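Local coordinates for pectate lyase (Paenibacillus sp. 0602, PDB 5GT5), which cleaves polygalacturonate by elimination and probably also partly methylated pectin, in an endo mode and with calcium as cofactor, at residues T27-L39 against G48-L60. The protein carries 1 engineered substitution. Sequence-based numbering, arbitrary orientation.
Sequences TAVYKKVYNATDL and GVKVVEIMNDLNL
Tyr30 reaches across to the neighbouring strand and ends on Glu53: its OH donates to Glu53 OE1 at 2.7 Å, meeting that oxygen from above the carboxylate plane, with ring and carboxylate turned 78° apart. Setting CG opposite the backbone N (chi1 -170°) lays the ring over Val51, whose CG1 sits 3.9 Å from the ring centroid in a CH-pi contact. With an alanine in place of Tyr30, Val51 CG1 would probably lose this ring contact and Glu53 OE1 its hydroxyl donor, leaving that oxygen to its salt bridge with Lys438. Farther along, Met55 CG lies over one face of the Tyr34 ring, 3.7 Å from the centroid; the chain then bends, and SD stands obliquely to the ring in a Met-aromatic contact. Asn56 ND2 bonds both Tyr34 O, at 3.0 Å, and Asp57 O, each close to its amide plane, which fixes the rotation of the amide. On the sheet face of Val33, the valine divides its branches: CG2 meets Val52 CG1 at 3.6 Å, and CG1 touches Ile54 CD1 and Leu58 CD1. Leu39, from the helix, fits its CD1 against Val52 and Ile54 and its CD2 against Leu58 and Leu60. The axes of strands 30-33 and 51-54 run parallel within 19°, bonded alternately, as in Val33 N to Glu53 O at 2.8 Å. Strand 30-33, helix 36-43 and strand 51-54 thus form a beta-alpha-beta unit, with strand 51-54 pairing in parallel with strand 102-106 on its other side, consistent with one end of the right-handed parallel beta-helix of polysaccharide lyase family 1.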
loop_
_atom_site.group_PDB
_atom_site.type_symbol
_atom_site.label_atom_id
_atom_site.label_comp_id
_atom_site.label_asym_id
_atom_site.label_seq_id
_atom_site.Cartn_x
_atom_site.Cartn_y
_atom_site.Cartn_z
ATOM N N THR A 27 12.224 16.944 18.277
ATOM C CA THR A 27 12.634 15.837 19.135
ATOM C C THR A 27 11.536 14.816 19.462
ATOM O O THR A 27 11.827 13.679 19.847
ATOM C CB THR A 27 13.242 16.351 20.461
ATOM O OG1 THR A 27 12.295 17.202 21.121
ATOM C CG2 THR A 27 14.512 17.141 20.190
ATOM N N ALA A 28 10.276 15.203 19.335
ATOM C CA ALA A 28 9.225 14.239 19.623
ATOM C C ALA A 28 9.201 13.119 18.585
ATOM O O ALA A 28 8.826 11.987 18.891
ATOM C CB ALA A 28 7.866 14.907 19.684
ATOM N N VAL A 29 9.542 13.461 17.346
ATOM C CA VAL A 29 9.407 12.480 16.265
ATOM C C VAL A 29 10.720 12.169 15.551
ATOM O O VAL A 29 10.743 11.287 14.694
ATOM C CB VAL A 29 8.307 12.911 15.232
ATOM C CG1 VAL A 29 6.899 12.806 15.844
ATOM C CG2 VAL A 29 8.555 14.312 14.700
ATOM N N TYR A 30 11.797 12.872 15.874
ATOM C CA TYR A 30 13.129 12.611 15.318
ATOM C C TYR A 30 14.004 12.180 16.474
ATOM O O TYR A 30 14.281 13.011 17.379
ATOM C CB TYR A 30 13.676 13.895 14.689
ATOM C CG TYR A 30 14.944 13.772 13.866
ATOM C CD1 TYR A 30 16.146 13.340 14.436
ATOM C CD2 TYR A 30 14.948 14.172 12.538
ATOM C CE1 TYR A 30 17.298 13.258 13.670
ATOM C CE2 TYR A 30 16.121 14.092 11.755
ATOM C CZ TYR A 30 17.286 13.654 12.346
ATOM O OH TYR A 30 18.426 13.576 11.588
ATOM N N LYS A 31 14.416 10.914 16.492
ATOM C CA LYS A 31 15.192 10.368 17.590
ATOM C C LYS A 31 16.614 10.059 17.180
ATOM O O LYS A 31 16.842 9.287 16.238
ATOM C CB LYS A 31 14.553 9.104 18.161
ATOM C CG LYS A 31 13.135 9.285 18.671
ATOM C CD LYS A 31 13.054 10.321 19.797
ATOM C CE LYS A 31 11.649 10.318 20.347
ATOM N NZ LYS A 31 11.537 11.375 21.404
ATOM N N LYS A 32 17.572 10.638 17.889
ATOM C CA LYS A 32 18.987 10.345 17.703
ATOM C C LYS A 32 19.354 9.195 18.602
ATOM O O LYS A 32 19.150 9.222 19.818
ATOM C CB LYS A 32 19.824 11.597 18.019
ATOM C CG LYS A 32 19.647 12.679 16.953
ATOM C CD LYS A 32 20.501 13.912 17.213
ATOM C CE LYS A 32 20.265 14.937 16.142
ATOM N NZ LYS A 32 21.133 16.145 16.386
ATOM N N VAL A 33 19.882 8.151 17.983
ATOM C CA VAL A 33 20.121 6.900 18.683
ATOM C C VAL A 33 21.618 6.652 18.863
ATOM O O VAL A 33 22.375 6.522 17.876
ATOM C CB VAL A 33 19.441 5.745 17.904
ATOM C CG1 VAL A 33 19.964 4.393 18.354
ATOM C CG2 VAL A 33 17.917 5.830 18.061
ATOM N N TYR A 34 22.039 6.574 20.128
ATOM C CA TYR A 34 23.455 6.392 20.454
ATOM C C TYR A 34 23.749 5.020 21.001
ATOM O O TYR A 34 24.907 4.597 21.036
ATOM C CB TYR A 34 23.894 7.439 21.483
ATOM C CG TYR A 34 23.716 8.860 21.007
ATOM C CD1 TYR A 34 22.520 9.562 21.224
ATOM C CD2 TYR A 34 24.744 9.519 20.347
ATOM C CE1 TYR A 34 22.365 10.888 20.770
ATOM C CE2 TYR A 34 24.585 10.818 19.886
ATOM C CZ TYR A 34 23.404 11.495 20.103
ATOM O OH TYR A 34 23.253 12.787 19.655
ATOM N N ASN A 35 22.709 4.314 21.427
ATOM C CA ASN A 35 22.866 3.021 22.060
ATOM C C ASN A 35 21.599 2.209 21.906
ATOM O O ASN A 35 20.618 2.699 21.328
ATOM C CB ASN A 35 23.273 3.210 23.529
ATOM C CG ASN A 35 22.241 3.967 24.324
ATOM O OD1 ASN A 35 21.058 3.650 24.298
ATOM N ND2 ASN A 35 22.698 4.986 25.057
ATOM N N ALA A 36 21.628 0.975 22.387
ATOM C CA ALA A 36 20.514 0.048 22.195
ATOM C C ALA A 36 19.243 0.513 22.896
ATOM O O ALA A 36 18.140 0.289 22.401
ATOM C CB ALA A 36 20.883 -1.339 22.671
ATOM N N THR A 37 19.383 1.156 24.059
ATOM C CA THR A 37 18.188 1.631 24.772
ATOM C C THR A 37 17.459 2.723 23.994
ATOM O O THR A 37 16.234 2.676 23.877
ATOM C CB THR A 37 18.551 2.142 26.158
ATOM O OG1 THR A 37 19.224 1.098 26.873
ATOM C CG2 THR A 37 17.291 2.532 26.932
ATOM N N ASP A 38 18.211 3.672 23.443
ATOM C CA ASP A 38 17.648 4.688 22.555
ATOM C C ASP A 38 16.916 4.027 21.407
ATOM O O ASP A 38 15.816 4.439 21.058
ATOM C CB ASP A 38 18.722 5.594 21.948
ATOM C CG ASP A 38 19.482 6.410 22.978
ATOM O OD1 ASP A 38 18.974 6.674 24.108
ATOM O OD2 ASP A 38 20.609 6.801 22.614
ATOM N N LEU A 39 17.497 2.980 20.821
ATOM C CA LEU A 39 16.847 2.331 19.692
ATOM C C LEU A 39 15.553 1.643 20.134
ATOM O O LEU A 39 14.523 1.708 19.440
ATOM C CB LEU A 39 17.784 1.306 19.069
ATOM C CG LEU A 39 17.308 0.729 17.722
ATOM C CD1 LEU A 39 17.182 1.819 16.676
ATOM C CD2 LEU A 39 18.298 -0.345 17.226
ATOM N N GLY A 48 5.269 6.365 17.530
ATOM C CA GLY A 48 4.988 7.527 16.684
ATOM C C GLY A 48 6.207 8.200 16.079
ATOM O O GLY A 48 6.106 9.237 15.391
ATOM N N VAL A 49 7.372 7.610 16.317
ATOM C CA VAL A 49 8.606 8.207 15.821
ATOM C C VAL A 49 8.638 8.120 14.309
ATOM O O VAL A 49 8.248 7.086 13.747
ATOM C CB VAL A 49 9.814 7.510 16.458
ATOM C CG1 VAL A 49 11.117 7.874 15.762
ATOM C CG2 VAL A 49 9.886 7.867 17.917
ATOM N N LYS A 50 9.054 9.200 13.651
ATOM C CA LYS A 50 9.110 9.304 12.198
ATOM C C LYS A 50 10.502 9.121 11.628
ATOM O O LYS A 50 10.627 8.512 10.557
ATOM C CB LYS A 50 8.567 10.675 11.773
ATOM C CG LYS A 50 7.094 10.887 12.109
ATOM C CD LYS A 50 6.293 10.100 11.060
ATOM C CE LYS A 50 4.963 9.606 11.515
ATOM N NZ LYS A 50 4.377 8.819 10.360
ATOM N N VAL A 51 11.531 9.644 12.296
ATOM C CA VAL A 51 12.910 9.511 11.830
ATOM C C VAL A 51 13.749 9.014 12.972
ATOM O O VAL A 51 13.696 9.570 14.084
ATOM C CB VAL A 51 13.469 10.841 11.300
ATOM C CG1 VAL A 51 14.946 10.706 10.962
ATOM C CG2 VAL A 51 12.659 11.338 10.098
ATOM N N VAL A 52 14.523 7.966 12.698
ATOM C CA VAL A 52 15.541 7.459 13.605
ATOM C C VAL A 52 16.918 7.700 12.965
ATOM O O VAL A 52 17.210 7.134 11.886
ATOM C CB VAL A 52 15.332 5.946 13.901
ATOM C CG1 VAL A 52 16.507 5.426 14.748
ATOM C CG2 VAL A 52 13.982 5.710 14.611
ATOM N N GLU A 53 17.750 8.561 13.581
ATOM C CA GLU A 53 19.120 8.765 13.142
ATOM C C GLU A 53 20.047 7.965 14.039
ATOM O O GLU A 53 20.203 8.268 15.224
ATOM C CB GLU A 53 19.535 10.237 13.154
ATOM C CG GLU A 53 20.933 10.398 12.493
ATOM C CD GLU A 53 21.474 11.801 12.511
ATOM O OE1 GLU A 53 20.730 12.748 12.817
ATOM O OE2 GLU A 53 22.672 11.947 12.193
ATOM N N ILE A 54 20.649 6.924 13.471
ATOM C CA ILE A 54 21.668 6.136 14.156
ATOM C C ILE A 54 22.954 6.968 14.143
ATOM O O ILE A 54 23.401 7.395 13.087
ATOM C CB ILE A 54 21.908 4.819 13.395
ATOM C CG1 ILE A 54 20.577 4.081 13.200
ATOM C CG2 ILE A 54 22.975 3.945 14.076
ATOM C CD1 ILE A 54 19.948 3.687 14.488
ATOM N N MET A 55 23.529 7.231 15.310
ATOM C CA MET A 55 24.607 8.211 15.423
ATOM C C MET A 55 25.997 7.588 15.369
ATOM O O MET A 55 26.988 8.291 15.117
ATOM C CB MET A 55 24.458 8.989 16.751
ATOM C CG MET A 55 23.093 9.694 16.921
ATOM S SD MET A 55 22.732 10.810 15.581
ATOM C CE MET A 55 23.954 12.104 15.921
ATOM N N ASN A 56 26.072 6.296 15.643
ATOM C CA ASN A 56 27.354 5.592 15.712
ATOM C C ASN A 56 27.099 4.107 15.516
ATOM O O ASN A 56 25.939 3.683 15.486
ATOM C CB ASN A 56 28.051 5.868 17.057
ATOM C CG ASN A 56 27.098 5.779 18.256
ATOM O OD1 ASN A 56 26.745 6.804 18.830
ATOM N ND2 ASN A 56 26.680 4.568 18.637
ATOM N N ASP A 57 28.152 3.309 15.376
ATOM C CA ASP A 57 27.972 1.866 15.315
ATOM C C ASP A 57 27.204 1.370 16.535
ATOM O O ASP A 57 27.392 1.885 17.652
ATOM C CB ASP A 57 29.314 1.110 15.267
ATOM C CG ASP A 57 30.147 1.410 14.029
ATOM O OD1 ASP A 57 29.645 2.032 13.075
ATOM O OD2 ASP A 57 31.351 1.020 14.025
ATOM N N LEU A 58 26.358 0.370 16.318
ATOM C CA LEU A 58 25.586 -0.234 17.399
ATOM C C LEU A 58 25.877 -1.712 17.545
ATOM O O LEU A 58 25.820 -2.491 16.561
ATOM C CB LEU A 58 24.080 -0.032 17.194
ATOM C CG LEU A 58 23.558 1.412 17.182
ATOM C CD1 LEU A 58 22.074 1.401 16.899
ATOM C CD2 LEU A 58 23.846 2.081 18.531
ATOM N N ASN A 59 26.208 -2.117 18.767
ATOM C CA ASN A 59 26.469 -3.516 19.098
ATOM C C ASN A 59 25.269 -4.028 19.845
ATOM O O ASN A 59 25.066 -3.717 21.030
ATOM C CB ASN A 59 27.732 -3.576 19.956
ATOM C CG ASN A 59 28.927 -3.134 19.182
ATOM O OD1 ASN A 59 29.210 -3.698 18.140
ATOM N ND2 ASN A 59 29.589 -2.074 19.633
ATOM N N LEU A 60 24.430 -4.779 19.135
ATOM C CA LEU A 60 23.058 -4.999 19.574
ATOM C C LEU A 60 22.751 -6.434 20.026
ATOM O O LEU A 60 21.596 -6.848 20.101
ATOM C CB LEU A 60 22.086 -4.550 18.460
ATOM C CG LEU A 60 22.204 -3.091 18.036
ATOM C CD1 LEU A 60 21.258 -2.804 16.877
ATOM C CD2 LEU A 60 21.907 -2.160 19.230
#